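Side-chain contacts in SAM-dependent methyltransferase (Geobacter sulfurreducens, PDB 5BP7), which binds S-adenosyl-L-homocysteine, the by-product of S-adenosylmethionine-dependent methylation, and probably acts as a methyltransferase: residues D25-R28 with I29-I32; W215-Y218 with E219-W223. All blocks are in the same frame, centred on the assembly; numbering follows the deposited sequence.

Both contacts are local, between side chains three to five residues apart in sequence; contact 1 reaches the ligand pocket through Ile26, and contact 2 lies behind it. In contact 1, residues 25-32 lead from a loop into helix 28-34, and Ile26 touches the bound S-adenosyl-L-homocysteine, its side chain about 3 Å away. Contact 2, residues 215-223 of helix 212-232, stands farther back: the side chain of Tyr218 is about 6 Å from the ligand, and about 5 Å from those of the ligand-binding residues His40 and Asn41. The centres of the two contacts are 16 Å apart, with nearest atoms about 6 Å apart and no direct touch.

Contact 1 of 2, residues D25-R28 with I29-I32; sequences DIPR and IFTI
Ile26 and Phe30 meet nearly at right angles where the chain turns into a helix, the methyl CD1 of Ile26 lying 3.7 Å from CB of Phe30. With chi1 at 64°, CG1 of Ile26 sits between its own backbone N and carbonyl carbon, and from there the branch also reaches Thr31, CG1 of Ile26 coming within 3.6 Å of Thr31 OG1. Pro27 is the N-cap residue. Its ring runs alongside the Phe30 side chain and points the same way, with Pro27 CD 3.8 Å from Phe30 CD2 and CG at the edge of the aromatic ring, in its plane. The carbonyl of Pro27 opens the first turn through a weak hydrogen bond from Phe30 N to Pro27 O (3.1 Å, 131° at the hydrogen). The regular helical pattern follows with Ile32 N to Arg28 O at 2.8 Å, a much straighter bond. CG1 of Ile32 lies 3.3 Å from that same Arg28 O, while CD1 of Ile32 is 4.0 Å from Arg28 NH2, over one face of the guanidinium. This same NH2 of Arg28 also carries a salt bridge to Asp236, beyond the turn. Towards the pocket, Ile26 touches S-adenosyl-L-homocysteine as well as Phe94 of helix 92-104, and Thr31 rests on Leu93 of that helix. Ile29 packs against Val242 and Gln245 of helix 239-260, and Arg28 and Ile32 both meet Trp229 of helix 212-232, so the turn lies between helix 92-104 beside the ligand and helices 212-232 and 239-260.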
ATOM      1  N   ASP A  25     -14.178 -10.183   0.105  1.00 64.22           N
ATOM      2  CA  ASP A  25     -13.932  -9.082   1.009  1.00 61.55           C
ATOM      3  C   ASP A  25     -12.752  -9.407   1.908  1.00 58.95           C
ATOM      4  O   ASP A  25     -12.428 -10.575   2.142  1.00 58.37           O
ATOM      5  CB  ASP A  25     -15.175  -8.792   1.874  1.00 62.86           C
ATOM      6  CG  ASP A  25     -15.296  -7.317   2.276  1.00 62.56           C
ATOM      7  OD1 ASP A  25     -14.441  -6.478   1.916  1.00 62.12           O
ATOM      8  OD2 ASP A  25     -16.279  -6.994   2.981  1.00 64.50           O
ATOM      9  N   ILE A  26     -12.130  -8.356   2.421  1.00 55.83           N
ATOM     10  CA  ILE A  26     -11.073  -8.510   3.417  1.00 54.42           C
ATOM     11  C   ILE A  26     -11.680  -8.850   4.803  1.00 53.28           C
ATOM     12  O   ILE A  26     -12.874  -8.645   5.019  1.00 52.00           O
ATOM     13  CB  ILE A  26     -10.160  -7.260   3.476  1.00 53.72           C
ATOM     14  CG1 ILE A  26     -10.919  -6.004   3.945  1.00 53.12           C
ATOM     15  CG2 ILE A  26      -9.488  -7.049   2.122  1.00 53.70           C
ATOM     16  CD1 ILE A  26     -10.041  -4.762   4.054  1.00 52.80           C
ATOM     17  N   PRO A  27     -10.861  -9.361   5.744  1.00 53.22           N
ATOM     18  CA  PRO A  27     -11.363  -9.598   7.110  1.00 53.05           C
ATOM     19  C   PRO A  27     -11.877  -8.328   7.776  1.00 51.16           C
ATOM     20  O   PRO A  27     -11.327  -7.249   7.553  1.00 49.03           O
ATOM     21  CB  PRO A  27     -10.131 -10.120   7.854  1.00 53.85           C
ATOM     22  CG  PRO A  27      -9.235 -10.664   6.791  1.00 54.69           C
ATOM     23  CD  PRO A  27      -9.443  -9.764   5.613  1.00 53.76           C
ATOM     24  N   ARG A  28     -12.939  -8.462   8.563  1.00 51.85           N
ATOM     25  CA  ARG A  28     -13.631  -7.302   9.159  1.00 51.74           C
ATOM     26  C   ARG A  28     -12.768  -6.390  10.006  1.00 50.71           C
ATOM     27  O   ARG A  28     -12.994  -5.185  10.029  1.00 49.67           O
ATOM     28  CB  ARG A  28     -14.796  -7.741  10.041  1.00 52.99           C
ATOM     29  CG  ARG A  28     -16.058  -8.012   9.275  1.00 54.60           C
ATOM     30  CD  ARG A  28     -17.183  -8.292  10.254  1.00 55.86           C
ATOM     31  NE  ARG A  28     -17.629  -7.065  10.909  1.00 55.17           N
ATOM     32  CZ  ARG A  28     -18.144  -6.978  12.132  1.00 55.48           C
ATOM     33  NH1 ARG A  28     -18.259  -8.040  12.926  1.00 55.73           N
ATOM     34  NH2 ARG A  28     -18.515  -5.787  12.581  1.00 55.93           N
ATOM     35  N   ILE A  29     -11.809  -6.972  10.717  1.00 51.14           N
ATOM     36  CA  ILE A  29     -10.891  -6.189  11.543  1.00 51.00           C
ATOM     37  C   ILE A  29     -10.185  -5.077  10.737  1.00 50.00           C
ATOM     38  O   ILE A  29     -10.072  -3.956  11.224  1.00 48.57           O
ATOM     39  CB  ILE A  29      -9.876  -7.092  12.296  1.00 52.07           C
ATOM     40  CG1 ILE A  29      -9.143  -6.293  13.374  1.00 52.37           C
ATOM     41  CG2 ILE A  29      -8.855  -7.747  11.359  1.00 52.44           C
ATOM     42  CD1 ILE A  29      -9.998  -5.977  14.580  1.00 53.11           C
ATOM     43  N   PHE A  30      -9.732  -5.387   9.516  1.00 49.63           N
ATOM     44  CA  PHE A  30      -9.071  -4.400   8.657  1.00 49.57           C
ATOM     45  C   PHE A  30     -10.023  -3.275   8.291  1.00 47.02           C
ATOM     46  O   PHE A  30      -9.668  -2.103   8.305  1.00 44.88           O
ATOM     47  CB  PHE A  30      -8.528  -5.053   7.377  1.00 52.51           C
ATOM     48  CG  PHE A  30      -7.316  -5.901   7.604  1.00 57.33           C
ATOM     49  CD1 PHE A  30      -6.081  -5.307   7.877  1.00 59.73           C
ATOM     50  CD2 PHE A  30      -7.388  -7.298   7.557  1.00 61.72           C
ATOM     51  CE1 PHE A  30      -4.946  -6.093   8.098  1.00 62.04           C
ATOM     52  CE2 PHE A  30      -6.256  -8.091   7.786  1.00 63.41           C
ATOM     53  CZ  PHE A  30      -5.037  -7.487   8.050  1.00 63.47           C
ATOM     54  N   THR A  31     -11.236  -3.662   7.925  1.00 46.85           N
ATOM     55  CA  THR A  31     -12.314  -2.723   7.591  1.00 46.31           C
ATOM     56  C   THR A  31     -12.604  -1.784   8.766  1.00 44.72           C
ATOM     57  O   THR A  31     -12.693  -0.573   8.591  1.00 44.47           O
ATOM     58  CB  THR A  31     -13.584  -3.502   7.168  1.00 47.73           C
ATOM     59  OG1 THR A  31     -13.242  -4.398   6.107  1.00 49.36           O
ATOM     60  CG2 THR A  31     -14.644  -2.585   6.645  1.00 48.99           C
ATOM     61  N   ILE A  32     -12.730  -2.364   9.953  1.00 43.62           N
ATOM     62  CA  ILE A  32     -13.037  -1.618  11.177  1.00 43.11           C
ATOM     63  C   ILE A  32     -11.923  -0.623  11.541  1.00 41.73           C
ATOM     64  O   ILE A  32     -12.201   0.533  11.828  1.00 42.22           O
ATOM     65  CB  ILE A  32     -13.273  -2.588  12.355  1.00 43.68           C
ATOM     66  CG1 ILE A  32     -14.612  -3.305  12.186  1.00 44.80           C
ATOM     67  CG2 ILE A  32     -13.235  -1.867  13.695  1.00 44.18           C
ATOM     68  CD1 ILE A  32     -14.681  -4.623  12.934  1.00 45.65           C
TER

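Contact 2 of 2, residues W215-Y218 with E219-W223; sequences WDRY and EAAKW
Trp215 and Glu219 are linked by a regular helical hydrogen bond, Glu219 N to Trp215 O at 2.9 Å, followed by Ala220 N to Asp216 O and then a weak, longer bond from Ala221 N to Arg217 O. The side chains of Trp215 and Glu219 run side by side in the same direction. Their indole and carboxylate planes are only 3° apart, and OE2 of Glu219 meets the indole at its edge, in plane, 3.7 Å from CZ3 of Trp215. The Tyr218 ring is turned 66° from the carboxylate, with its CE2 3.5 Å from Glu219 OE2. Across one face of this tyrosine passes the chain of Lys222, extended beyond CG. Its CE makes a CH-pi contact 3.9 Å from the Tyr218 ring centroid, displaced toward the rim. Lys222 NZ then forms a salt bridge with Glu219 OE1 at 3.0 Å, approaching from above the carboxylate plane. Because the glutamate chain bends at chi2 (-68°), its carboxylate stays close to the helix, between the indole edge and the ammonium group. This buried acid therefore has a charged partner on the same helix, which would be expected to stabilise its ionised form. The Tyr218 hydroxyl hydrogen-bonds to OE1 of Glu34. Helix 239-260 packs alongside, its Tyr253 touching both Trp215 and Glu219 and its Leu246 meeting Trp223. Trp215 also reaches Leu261 and Trp263 of strand 261-270, and Tyr218 joins it against Pro42, bringing helix, sheet and the loop beside the cofactor pocket together.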
ATOM      1  N   TRP A 215       4.659   6.257   9.497  1.00 31.93           N
ATOM      2  CA  TRP A 215       4.202   5.138  10.303  1.00 31.71           C
ATOM      3  C   TRP A 215       3.220   5.579  11.393  1.00 31.63           C
ATOM      4  O   TRP A 215       2.191   4.937  11.609  1.00 31.23           O
ATOM      5  CB  TRP A 215       5.384   4.413  10.932  1.00 32.49           C
ATOM      6  CG  TRP A 215       5.982   3.387  10.109  1.00 32.46           C
ATOM      7  CD1 TRP A 215       7.214   3.434   9.483  1.00 33.64           C
ATOM      8  CD2 TRP A 215       5.432   2.121   9.824  1.00 32.47           C
ATOM      9  NE1 TRP A 215       7.437   2.255   8.792  1.00 33.52           N
ATOM     10  CE2 TRP A 215       6.356   1.436   8.989  1.00 32.85           C
ATOM     11  CE3 TRP A 215       4.228   1.487  10.169  1.00 33.12           C
ATOM     12  CZ2 TRP A 215       6.121   0.167   8.524  1.00 33.00           C
ATOM     13  CZ3 TRP A 215       3.992   0.209   9.694  1.00 33.06           C
ATOM     14  CH2 TRP A 215       4.930  -0.434   8.867  1.00 33.17           C
ATOM     15  N   ASP A 216       3.526   6.682  12.053  1.00 32.30           N
ATOM     16  CA  ASP A 216       2.625   7.228  13.068  1.00 33.57           C
ATOM     17  C   ASP A 216       1.240   7.496  12.485  1.00 33.96           C
ATOM     18  O   ASP A 216       0.242   7.148  13.101  1.00 34.38           O
ATOM     19  CB  ASP A 216       3.182   8.509  13.697  1.00 34.08           C
ATOM     20  CG  ASP A 216       4.389   8.271  14.605  1.00 35.00           C
ATOM     21  OD1 ASP A 216       4.708   7.095  14.931  1.00 34.71           O
ATOM     22  OD2 ASP A 216       5.049   9.283  15.000  1.00 35.64           O
ATOM     23  N   ARG A 217       1.177   8.108  11.302  1.00 34.94           N
ATOM     24  CA  ARG A 217      -0.127   8.381  10.636  1.00 35.34           C
ATOM     25  C   ARG A 217      -0.900   7.125  10.358  1.00 34.96           C
ATOM     26  O   ARG A 217      -2.075   7.036  10.662  1.00 36.97           O
ATOM     27  CB  ARG A 217       0.020   9.153   9.302  1.00 35.76           C
ATOM     28  CG  ARG A 217       0.527  10.594   9.379  1.00 36.49           C
ATOM     29  CD  ARG A 217      -0.348  11.535  10.189  1.00 36.49           C
ATOM     30  NE  ARG A 217      -0.163  11.338  11.632  1.00 37.18           N
ATOM     31  CZ  ARG A 217      -1.111  10.984  12.494  1.00 37.34           C
ATOM     32  NH1 ARG A 217      -2.361  10.739  12.105  1.00 36.55           N
ATOM     33  NH2 ARG A 217      -0.788  10.859  13.773  1.00 37.89           N
ATOM     34  N   TYR A 218      -0.217   6.148   9.804  1.00 33.84           N
ATOM     35  CA  TYR A 218      -0.839   4.892   9.468  1.00 33.69           C
ATOM     36  C   TYR A 218      -1.349   4.118  10.703  1.00 33.71           C
ATOM     37  O   TYR A 218      -2.503   3.676  10.728  1.00 32.37           O
ATOM     38  CB  TYR A 218       0.132   4.040   8.663  1.00 33.84           C
ATOM     39  CG  TYR A 218      -0.409   2.676   8.393  1.00 34.42           C
ATOM     40  CD1 TYR A 218      -1.589   2.516   7.685  1.00 34.24           C
ATOM     41  CD2 TYR A 218       0.217   1.546   8.899  1.00 35.76           C
ATOM     42  CE1 TYR A 218      -2.120   1.267   7.473  1.00 34.55           C
ATOM     43  CE2 TYR A 218      -0.306   0.281   8.669  1.00 36.24           C
ATOM     44  CZ  TYR A 218      -1.477   0.165   7.954  1.00 35.20           C
ATOM     45  OH  TYR A 218      -2.020  -1.052   7.747  1.00 35.95           O
ATOM     46  N   GLU A 219      -0.515   4.013  11.744  1.00 34.25           N
ATOM     47  CA  GLU A 219      -0.905   3.251  12.933  1.00 34.35           C
ATOM     48  C   GLU A 219      -1.783   4.023  13.892  1.00 33.72           C
ATOM     49  O   GLU A 219      -2.826   3.506  14.298  1.00 34.15           O
ATOM     50  CB  GLU A 219       0.293   2.684  13.690  1.00 35.63           C
ATOM     51  CG  GLU A 219       1.103   1.693  12.879  1.00 37.37           C
ATOM     52  CD  GLU A 219       0.411   0.365  12.566  1.00 39.67           C
ATOM     53  OE1 GLU A 219      -0.715   0.082  13.047  1.00 41.55           O
ATOM     54  OE2 GLU A 219       1.016  -0.420  11.797  1.00 42.91           O
ATOM     55  N   ALA A 220      -1.385   5.236  14.264  1.00 33.12           N
ATOM     56  CA  ALA A 220      -2.124   5.991  15.305  1.00 32.74           C
ATOM     57  C   ALA A 220      -3.554   6.317  14.944  1.00 32.62           C
ATOM     58  O   ALA A 220      -4.435   6.369  15.819  1.00 32.65           O
ATOM     59  CB  ALA A 220      -1.385   7.258  15.696  1.00 33.25           C
ATOM     60  N   ALA A 221      -3.805   6.547  13.658  1.00 32.27           N
ATOM     61  CA  ALA A 221      -5.157   6.854  13.217  1.00 32.20           C
ATOM     62  C   ALA A 221      -6.107   5.672  13.447  1.00 32.30           C
ATOM     63  O   ALA A 221      -7.301   5.859  13.640  1.00 32.92           O
ATOM     64  CB  ALA A 221      -5.158   7.293  11.759  1.00 32.31           C
ATOM     65  N   LYS A 222      -5.571   4.456  13.431  1.00 32.03           N
ATOM     66  CA  LYS A 222      -6.376   3.273  13.716  1.00 32.73           C
ATOM     67  C   LYS A 222      -6.959   3.313  15.118  1.00 32.28           C
ATOM     68  O   LYS A 222      -8.091   2.879  15.337  1.00 32.17           O
ATOM     69  CB  LYS A 222      -5.553   1.995  13.577  1.00 33.46           C
ATOM     70  CG  LYS A 222      -5.000   1.752  12.187  1.00 34.31           C
ATOM     71  CD  LYS A 222      -4.202   0.459  12.177  1.00 35.76           C
ATOM     72  CE  LYS A 222      -3.573   0.180  10.818  1.00 36.94           C
ATOM     73  NZ  LYS A 222      -2.661  -0.991  10.987  1.00 38.37           N
ATOM     74  N   TRP A 223      -6.198   3.858  16.058  1.00 31.73           N
ATOM     75  CA  TRP A 223      -6.606   3.796  17.453  1.00 32.43           C
ATOM     76  C   TRP A 223      -7.849   4.638  17.698  1.00 32.37           C
ATOM     77  O   TRP A 223      -8.800   4.197  18.362  1.00 33.18           O
ATOM     78  CB  TRP A 223      -5.470   4.220  18.381  1.00 32.69           C
ATOM     79  CG  TRP A 223      -4.205   3.551  18.071  1.00 32.83           C
ATOM     80  CD1 TRP A 223      -4.039   2.336  17.450  1.00 33.13           C
ATOM     81  CD2 TRP A 223      -2.893   4.039  18.357  1.00 33.44           C
ATOM     82  NE1 TRP A 223      -2.697   2.042  17.316  1.00 33.32           N
ATOM     83  CE2 TRP A 223      -1.970   3.070  17.865  1.00 33.28           C
ATOM     84  CE3 TRP A 223      -2.394   5.206  18.964  1.00 33.49           C
ATOM     85  CZ2 TRP A 223      -0.587   3.227  17.981  1.00 33.48           C
ATOM     86  CZ3 TRP A 223      -0.989   5.363  19.061  1.00 33.98           C
ATOM     87  CH2 TRP A 223      -0.113   4.372  18.576  1.00 33.53           C
TER